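Local coordinates for kelch domain-containing protein (Colletotrichum graminicola M1.001, PDB 5C86), which oxidises alcohols as a copper-binding member of the AA5 family, related to galactose oxidase and glyoxal oxidase, at residues 19-24 with 475-480; 99-104 with 458-463. All coordinates share one frame; numbering follows the deposited sequence.

Contact 1 of 2, residues 19-24 with 475-480; sequences VALVPE and AQFFKV
F477 supplies the whole of the 475-480 side of the contact, its ring set against the bend that runs from P23 into E24. The second segment begins as an antiparallel neighbour of strand 459-466, Q476 pairing through its backbone with L463, and F477 is the next residue along. Its CG stands beside the backbone N and anti to the carbonyl carbon (chi1 -70°), which swings the ring out toward the bend. The backbone N of E24 sits over the centre of one ring face, 3.3 Å above its plane, with P23 C over the same face. Farther along that backbone, E24 O is 3.5 Å from F477 CD2. At the ring edge, near its plane, the CD2 branch of L21 comes to 4.3 Å from F477 CZ. A flat aromatic suits this place because it can lie against a length of peptide, and the proline, its phi restrained by its ring, helps set the bend there; P23 CA packs 4.1 Å from F477 CE1. The side chain of E24 leaves in another direction, and its carboxylate forms a salt bridge with K101. Beyond the aromatic, F478 turns its side chain from the bend, and K479 reaches D81 in a salt bridge. An E-set strand thus packs on the loop leaving propeller strand 18-21; a seven-bladed propeller followed by an E-set domain is characteristic of the galactose oxidase family.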
ATOM      1  N   VAL A  19      -6.053  -2.593   6.491  1.00 11.41           N
ATOM      2  CA  VAL A  19      -5.637  -1.500   7.346  1.00 13.10           C
ATOM      3  C   VAL A  19      -5.424  -0.247   6.535  1.00 13.75           C
ATOM      4  O   VAL A  19      -5.077  -0.347   5.345  1.00 12.88           O
ATOM      5  CB  VAL A  19      -4.393  -1.777   8.154  1.00 12.93           C
ATOM      6  CG1 VAL A  19      -4.546  -3.036   9.024  1.00 14.69           C
ATOM      7  CG2 VAL A  19      -3.141  -1.916   7.291  1.00 13.48           C
ATOM      8  N   ALA A  20      -5.629   0.915   7.169  1.00 12.52           N
ATOM      9  CA  ALA A  20      -5.457   2.213   6.482  1.00 12.02           C
ATOM     10  C   ALA A  20      -4.886   3.193   7.443  1.00 14.25           C
ATOM     11  O   ALA A  20      -5.284   3.208   8.632  1.00 13.04           O
ATOM     12  CB  ALA A  20      -6.740   2.755   5.961  1.00 13.97           C
ATOM     13  N   LEU A  21      -3.973   4.035   6.980  1.00 12.79           N
ATOM     14  CA  LEU A  21      -3.441   5.111   7.843  1.00 13.60           C
ATOM     15  C   LEU A  21      -4.340   6.292   7.672  1.00 15.21           C
ATOM     16  O   LEU A  21      -4.636   6.712   6.569  1.00 14.27           O
ATOM     17  CB  LEU A  21      -2.001   5.468   7.439  1.00 15.37           C
ATOM     18  CG  LEU A  21      -1.367   6.519   8.330  1.00 15.83           C
ATOM     19  CD1 LEU A  21      -1.016   5.926   9.627  1.00 17.84           C
ATOM     20  CD2 LEU A  21      -0.109   7.011   7.685  1.00 17.36           C
ATOM     21  N   VAL A  22      -4.849   6.846   8.789  1.00 15.73           N
ATOM     22  CA  VAL A  22      -5.775   7.954   8.720  1.00 17.53           C
ATOM     23  C   VAL A  22      -4.967   9.289   8.513  1.00 14.56           C
ATOM     24  O   VAL A  22      -4.078   9.607   9.307  1.00 16.54           O
ATOM     25  CB  VAL A  22      -6.569   8.022  10.027  1.00 18.88           C
ATOM     26  CG1 VAL A  22      -7.510   9.196   9.992  1.00 21.14           C
ATOM     27  CG2 VAL A  22      -7.332   6.680  10.278  1.00 20.42           C
ATOM     28  N   PRO A  23      -5.288  10.007   7.458  1.00 15.84           N
ATOM     29  CA  PRO A  23      -4.587  11.298   7.313  1.00 19.28           C
ATOM     30  C   PRO A  23      -4.711  12.218   8.504  1.00 20.00           C
ATOM     31  O   PRO A  23      -5.692  12.187   9.231  1.00 19.95           O
ATOM     32  CB  PRO A  23      -5.240  11.906   6.108  1.00 17.82           C
ATOM     33  CG  PRO A  23      -5.744  10.800   5.276  1.00 17.99           C
ATOM     34  CD  PRO A  23      -6.160   9.772   6.329  1.00 17.66           C
ATOM     35  N   GLU A  24      -3.649  12.993   8.747  0.64 18.62           N
ATOM     36  CA  GLU A  24      -3.563  14.085   9.735  0.64 20.60           C
ATOM     37  C   GLU A  24      -3.362  13.562  11.118  0.64 17.52           C
ATOM     38  O   GLU A  24      -2.450  13.983  11.804  0.64 21.95           O
ATOM     39  CB  GLU A  24      -4.762  15.057   9.709  0.64 23.03           C
ATOM     40  CG  GLU A  24      -4.653  16.105   8.656  0.64 24.74           C
ATOM     41  CD  GLU A  24      -5.871  16.986   8.586  0.64 27.64           C
ATOM     42  OE1 GLU A  24      -6.695  17.024   9.561  0.64 23.88           O
ATOM     43  OE2 GLU A  24      -6.014  17.559   7.488  0.64 29.35           O
ATOM     44  N   ALA A 475       6.565  12.360  10.785  1.00 13.58           N
ATOM     45  CA  ALA A 475       6.116  13.121   9.613  1.00 12.66           C
ATOM     46  C   ALA A 475       5.058  14.081   9.869  1.00 13.23           C
ATOM     47  O   ALA A 475       4.316  13.980  10.844  1.00 14.79           O
ATOM     48  CB  ALA A 475       5.699  12.166   8.516  1.00 15.17           C
ATOM     49  N   GLN A 476       5.023  15.114   8.997  1.00 12.08           N
ATOM     50  CA  GLN A 476       3.880  16.033   8.927  1.00 14.75           C
ATOM     51  C   GLN A 476       3.070  15.728   7.705  1.00 14.86           C
ATOM     52  O   GLN A 476       3.623  15.382   6.659  1.00 15.05           O
ATOM     53  CB  GLN A 476       4.314  17.515   8.925  1.00 17.76           C
ATOM     54  CG  GLN A 476       5.033  17.906  10.212  1.00 22.36           C
ATOM     55  CD  GLN A 476       4.224  17.616  11.482  1.00 30.75           C
ATOM     56  OE1 GLN A 476       2.997  17.844  11.557  1.00 32.66           O
ATOM     57  NE2 GLN A 476       4.927  17.160  12.514  1.00 38.69           N
ATOM     58  N   PHE A 477       1.768  15.873   7.821  1.00 12.39           N
ATOM     59  CA  PHE A 477       0.881  15.548   6.691  1.00 11.18           C
ATOM     60  C   PHE A 477       0.641  16.737   5.813  1.00 12.37           C
ATOM     61  O   PHE A 477       0.497  17.874   6.282  1.00 15.23           O
ATOM     62  CB  PHE A 477      -0.464  15.023   7.201  1.00 11.84           C
ATOM     63  CG  PHE A 477      -0.403  13.692   7.807  1.00 12.60           C
ATOM     64  CD1 PHE A 477      -0.565  12.579   7.022  1.00 13.21           C
ATOM     65  CD2 PHE A 477      -0.151  13.489   9.170  1.00 13.32           C
ATOM     66  CE1 PHE A 477      -0.500  11.335   7.566  1.00 13.67           C
ATOM     67  CE2 PHE A 477      -0.128  12.212   9.726  1.00 15.36           C
ATOM     68  CZ  PHE A 477      -0.307  11.105   8.910  1.00 13.64           C
ATOM     69  N   PHE A 478       0.507  16.510   4.523  1.00 10.94           N
ATOM     70  CA  PHE A 478       0.090  17.524   3.620  1.00 11.92           C
ATOM     71  C   PHE A 478      -0.579  16.862   2.420  1.00 12.26           C
ATOM     72  O   PHE A 478      -0.406  15.663   2.221  1.00 12.43           O
ATOM     73  CB  PHE A 478       1.219  18.474   3.133  1.00 12.86           C
ATOM     74  CG  PHE A 478       2.199  17.833   2.166  1.00 12.11           C
ATOM     75  CD1 PHE A 478       3.170  16.950   2.641  1.00 13.14           C
ATOM     76  CD2 PHE A 478       2.123  18.074   0.807  1.00 13.66           C
ATOM     77  CE1 PHE A 478       4.083  16.375   1.768  1.00 13.44           C
ATOM     78  CE2 PHE A 478       3.023  17.468  -0.068  1.00 13.68           C
ATOM     79  CZ  PHE A 478       3.991  16.664   0.415  1.00 13.61           C
ATOM     80  N   LYS A 479      -1.271  17.638   1.576  1.00 13.29           N
ATOM     81  CA  LYS A 479      -1.877  17.083   0.355  1.00 13.71           C
ATOM     82  C   LYS A 479      -1.470  17.765  -0.908  1.00 13.63           C
ATOM     83  O   LYS A 479      -1.252  18.991  -0.917  1.00 13.85           O
ATOM     84  CB  LYS A 479      -3.400  16.929   0.473  1.00 18.58           C
ATOM     85  CG  LYS A 479      -4.183  18.165   0.633  1.00 20.62           C
ATOM     86  CD  LYS A 479      -5.717  17.855   0.562  1.00 22.95           C
ATOM     87  CE  LYS A 479      -6.513  19.152   0.573  1.00 26.44           C
ATOM     88  NZ  LYS A 479      -7.978  18.863   0.435  1.00 29.51           N
ATOM     89  N   VAL A 480      -1.402  16.969  -1.945  1.00 12.88           N
ATOM     90  CA  VAL A 480      -1.163  17.415  -3.272  1.00 13.68           C
ATOM     91  C   VAL A 480      -2.517  17.512  -3.917  1.00 13.65           C
ATOM     92  O   VAL A 480      -3.264  16.501  -3.978  1.00 14.74           O
ATOM     93  CB  VAL A 480      -0.240  16.460  -4.038  1.00 13.35           C
ATOM     94  CG1 VAL A 480      -0.156  16.797  -5.476  1.00 13.67           C
ATOM     95  CG2 VAL A 480       1.133  16.402  -3.409  1.00 13.46           C
TER

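Contact 2 of 2, residues 99-104 with 458-463; sequences DFKKGE and PGYYML
F100 and Y460 hold the closest pair of CA atoms between the two segments, yet the F100 CA and Y460 CA lie 11.8 Å apart, so a short 3-10 turn and a strand are bridged by side chains alone. The turn is made by backbone bonds from K102 N to D99 O and from G103 N to F100 O. D99 adds an Asx turn: its OD1 accepts from K101 N at 3.1 Å, the donor approaching from above the carboxylate plane. Aspartate suits this position because its short carboxylate reaches the backbone N two residues on, and glycine suits 103, whose backbone angles would press a side chain against the preceding carbonyl oxygen. With its CG lodged between the backbone N and the carbonyl carbon (chi1 68°), F100 sends its ring out to meet Y460, which comes from the opposite direction. A long flat ring from each side spans the gap between the backbones and lets the C-H edge of F100 turn toward the face of Y460, an offset edge-to-face pair with centroids 5.5 Å apart and planes at 86°. F100 CZ leads, 3.8 Å from Y460 CE1, and the tyrosine OH lies at the edge of the phenylalanine ring, in its plane, 3.6 Å from that same CZ. K101 lays its CG over one F100 face, toward the rim, while its amine goes to E24. This edge-to-face aromatic pair joins the loop between strands 95-98 and 109-111 of a propeller blade to a strand of the E-set domain.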
ATOM      1  N   ASP A  99     -14.572   9.612   4.993  1.00 16.95           N
ATOM      2  CA  ASP A  99     -13.923  10.941   4.914  1.00 18.90           C
ATOM      3  C   ASP A  99     -13.512  11.311   6.314  1.00 21.65           C
ATOM      4  O   ASP A  99     -14.372  11.612   7.197  1.00 18.84           O
ATOM      5  CB  ASP A  99     -14.850  11.968   4.285  1.00 21.35           C
ATOM      6  CG  ASP A  99     -14.243  13.405   4.226  1.00 25.10           C
ATOM      7  OD1 ASP A  99     -13.102  13.655   4.676  1.00 21.48           O
ATOM      8  OD2 ASP A  99     -14.969  14.253   3.660  1.00 29.90           O
ATOM      9  N   PHE A 100     -12.215  11.284   6.591  1.00 21.45           N
ATOM     10  CA  PHE A 100     -11.731  11.403   7.968  1.00 22.02           C
ATOM     11  C   PHE A 100     -12.144  12.786   8.546  1.00 21.64           C
ATOM     12  O   PHE A 100     -12.211  12.929   9.749  1.00 23.75           O
ATOM     13  CB  PHE A 100     -10.191  11.229   8.037  1.00 23.40           C
ATOM     14  CG  PHE A 100      -9.438  12.342   7.388  1.00 23.57           C
ATOM     15  CD1 PHE A 100      -9.276  12.418   6.009  1.00 21.99           C
ATOM     16  CD2 PHE A 100      -8.901  13.355   8.149  1.00 27.49           C
ATOM     17  CE1 PHE A 100      -8.653  13.489   5.398  1.00 23.80           C
ATOM     18  CE2 PHE A 100      -8.201  14.391   7.560  1.00 23.39           C
ATOM     19  CZ  PHE A 100      -8.094  14.478   6.178  1.00 23.88           C
ATOM     20  N   LYS A 101     -12.397  13.750   7.676  1.00 21.63           N
ATOM     21  CA  LYS A 101     -12.765  15.103   8.113  1.00 23.55           C
ATOM     22  C   LYS A 101     -14.092  15.056   8.872  1.00 31.19           C
ATOM     23  O   LYS A 101     -14.293  15.894   9.767  1.00 31.63           O
ATOM     24  CB  LYS A 101     -12.853  16.100   6.925  1.00 24.85           C
ATOM     25  CG  LYS A 101     -11.476  16.594   6.447  1.00 24.11           C
ATOM     26  CD  LYS A 101     -10.522  17.137   7.582  1.00 25.60           C
ATOM     27  CE  LYS A 101      -9.324  17.969   7.038  1.00 28.55           C
ATOM     28  NZ  LYS A 101      -8.510  18.742   8.057  1.00 26.98           N
ATOM     29  N   LYS A 102     -14.944  14.093   8.528  0.56 28.56           N
ATOM     30  CA  LYS A 102     -16.223  13.888   9.230  0.56 29.36           C
ATOM     31  C   LYS A 102     -16.097  13.110  10.532  0.56 27.04           C
ATOM     32  O   LYS A 102     -17.112  12.936  11.212  0.56 29.37           O
ATOM     33  CB  LYS A 102     -17.237  13.295   8.273  0.56 27.66           C
ATOM     34  CG  LYS A 102     -17.400  14.161   7.020  0.56 31.13           C
ATOM     35  CD  LYS A 102     -18.524  13.674   6.110  0.56 31.94           C
ATOM     36  CE  LYS A 102     -18.486  14.295   4.723  0.56 34.10           C
ATOM     37  NZ  LYS A 102     -18.918  15.706   4.736  0.56 35.69           N
ATOM     38  N   GLY A 103     -14.884  12.661  10.893  1.00 25.19           N
ATOM     39  CA  GLY A 103     -14.610  11.930  12.103  1.00 24.02           C
ATOM     40  C   GLY A 103     -14.139  10.539  11.688  1.00 23.78           C
ATOM     41  O   GLY A 103     -14.708   9.909  10.811  1.00 22.97           O
ATOM     42  N   GLU A 104     -13.127  10.093  12.398  1.00 25.62           N
ATOM     43  CA  GLU A 104     -12.467   8.817  12.142  1.00 28.57           C
ATOM     44  C   GLU A 104     -13.394   7.621  12.441  1.00 27.28           C
ATOM     45  O   GLU A 104     -13.196   6.568  11.864  1.00 24.73           O
ATOM     46  CB  GLU A 104     -11.318   8.675  13.092  1.00 30.31           C
ATOM     47  CG  GLU A 104     -10.248   9.685  12.852  1.00 33.73           C
ATOM     48  CD  GLU A 104      -9.205   9.486  13.906  1.00 33.02           C
ATOM     49  OE1 GLU A 104      -9.526   9.561  15.140  1.00 48.09           O
ATOM     50  OE2 GLU A 104      -8.101   9.215  13.533  1.00 32.07           O
ATOM     51  N   PRO A 458      -2.310  12.842  -6.743  1.00 12.44           N
ATOM     52  CA  PRO A 458      -2.998  13.644  -5.758  1.00 12.49           C
ATOM     53  C   PRO A 458      -3.369  12.927  -4.505  1.00 12.45           C
ATOM     54  O   PRO A 458      -3.606  11.694  -4.519  1.00 14.29           O
ATOM     55  CB  PRO A 458      -4.269  14.117  -6.463  1.00 13.83           C
ATOM     56  CG  PRO A 458      -4.026  13.882  -7.844  1.00 16.60           C
ATOM     57  CD  PRO A 458      -2.984  12.811  -8.056  1.00 14.44           C
ATOM     58  N   GLY A 459      -3.421  13.659  -3.425  1.00 11.57           N
ATOM     59  CA  GLY A 459      -3.788  13.096  -2.161  1.00 13.35           C
ATOM     60  C   GLY A 459      -2.817  13.429  -1.055  1.00 11.09           C
ATOM     61  O   GLY A 459      -1.887  14.210  -1.218  1.00 10.90           O
ATOM     62  N   TYR A 460      -3.004  12.789   0.071  1.00 11.15           N
ATOM     63  CA  TYR A 460      -2.220  13.007   1.244  1.00 11.41           C
ATOM     64  C   TYR A 460      -0.892  12.261   1.225  1.00 11.17           C
ATOM     65  O   TYR A 460      -0.792  11.103   0.781  1.00 10.87           O
ATOM     66  CB  TYR A 460      -2.932  12.659   2.534  1.00 11.84           C
ATOM     67  CG  TYR A 460      -3.792  13.765   3.122  1.00 12.73           C
ATOM     68  CD1 TYR A 460      -5.074  13.983   2.664  1.00 15.50           C
ATOM     69  CD2 TYR A 460      -3.236  14.673   3.941  1.00 15.30           C
ATOM     70  CE1 TYR A 460      -5.843  15.004   3.168  1.00 16.20           C
ATOM     71  CE2 TYR A 460      -3.968  15.703   4.446  1.00 15.82           C
ATOM     72  CZ  TYR A 460      -5.260  15.853   4.053  1.00 17.70           C
ATOM     73  OH  TYR A 460      -5.983  16.908   4.635  1.00 23.61           O
ATOM     74  N   TYR A 461       0.140  12.964   1.748  1.00 10.19           N
ATOM     75  CA  TYR A 461       1.483  12.469   1.894  1.00  9.61           C
ATOM     76  C   TYR A 461       1.974  12.797   3.272  1.00 10.26           C
ATOM     77  O   TYR A 461       1.514  13.729   3.936  1.00 11.55           O
ATOM     78  CB  TYR A 461       2.436  13.195   0.942  1.00  9.41           C
ATOM     79  CG  TYR A 461       2.238  12.752  -0.523  1.00 10.12           C
ATOM     80  CD1 TYR A 461       1.206  13.243  -1.242  1.00 10.13           C
ATOM     81  CD2 TYR A 461       3.116  11.924  -1.122  1.00  9.23           C
ATOM     82  CE1 TYR A 461       1.025  12.805  -2.567  1.00  9.71           C
ATOM     83  CE2 TYR A 461       2.971  11.475  -2.429  1.00 10.05           C
ATOM     84  CZ  TYR A 461       1.913  11.964  -3.189  1.00 10.30           C
ATOM     85  OH  TYR A 461       1.759  11.530  -4.504  1.00 12.61           O
ATOM     86  N   MET A 462       2.911  11.968   3.721  1.00 10.64           N
ATOM     87  CA  MET A 462       3.739  12.220   4.894  1.00 10.11           C
ATOM     88  C   MET A 462       5.050  12.860   4.441  1.00 10.08           C
ATOM     89  O   MET A 462       5.753  12.262   3.632  1.00 10.77           O
ATOM     90  CB  MET A 462       4.025  10.947   5.570  1.00 11.22           C
ATOM     91  CG  MET A 462       2.794  10.372   6.264  1.00 14.07           C
ATOM     92  SD  MET A 462       3.080   8.713   6.977  1.00 18.48           S
ATOM     93  CE  MET A 462       3.034   7.679   5.523  1.00 16.63           C
ATOM     94  N   LEU A 463       5.393  14.037   4.982  0.54 10.80           N
ATOM     95  CA  LEU A 463       6.678  14.678   4.711  0.54 10.71           C
ATOM     96  C   LEU A 463       7.598  14.252   5.839  0.54 10.91           C
ATOM     97  O   LEU A 463       7.274  14.413   7.005  0.54 10.47           O
ATOM     98  CB  LEU A 463       6.534  16.207   4.632  0.54 12.04           C
ATOM     99  CG  LEU A 463       7.452  16.923   3.669  0.54 13.00           C
ATOM    100  CD1 LEU A 463       6.926  18.302   3.204  0.54 15.12           C
ATOM    101  CD2 LEU A 463       8.829  16.993   4.384  0.54 14.15           C
TER

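Overall arrangement
Contacts 1 and 2 are neighbours, their centres about 5 Å apart and on the same side of the chain's centre. Along the chain the order is 19-24, 99-104, 458-463, 475-480, so contact 2 falls within the span that contact 1 brings together. The two late segments lie on strands 459-466 and 476-481, antiparallel partners joined by backbone hydrogen bonds such as Y461 N to F478 O, 2.8 Å. The two early segments belong to successive propeller blades, and P23 and E24 pack on F100 between them. One E-set strand pair thus meets two successive blades at adjoining places, away from the copper-binding residues Y120, H335 and H423.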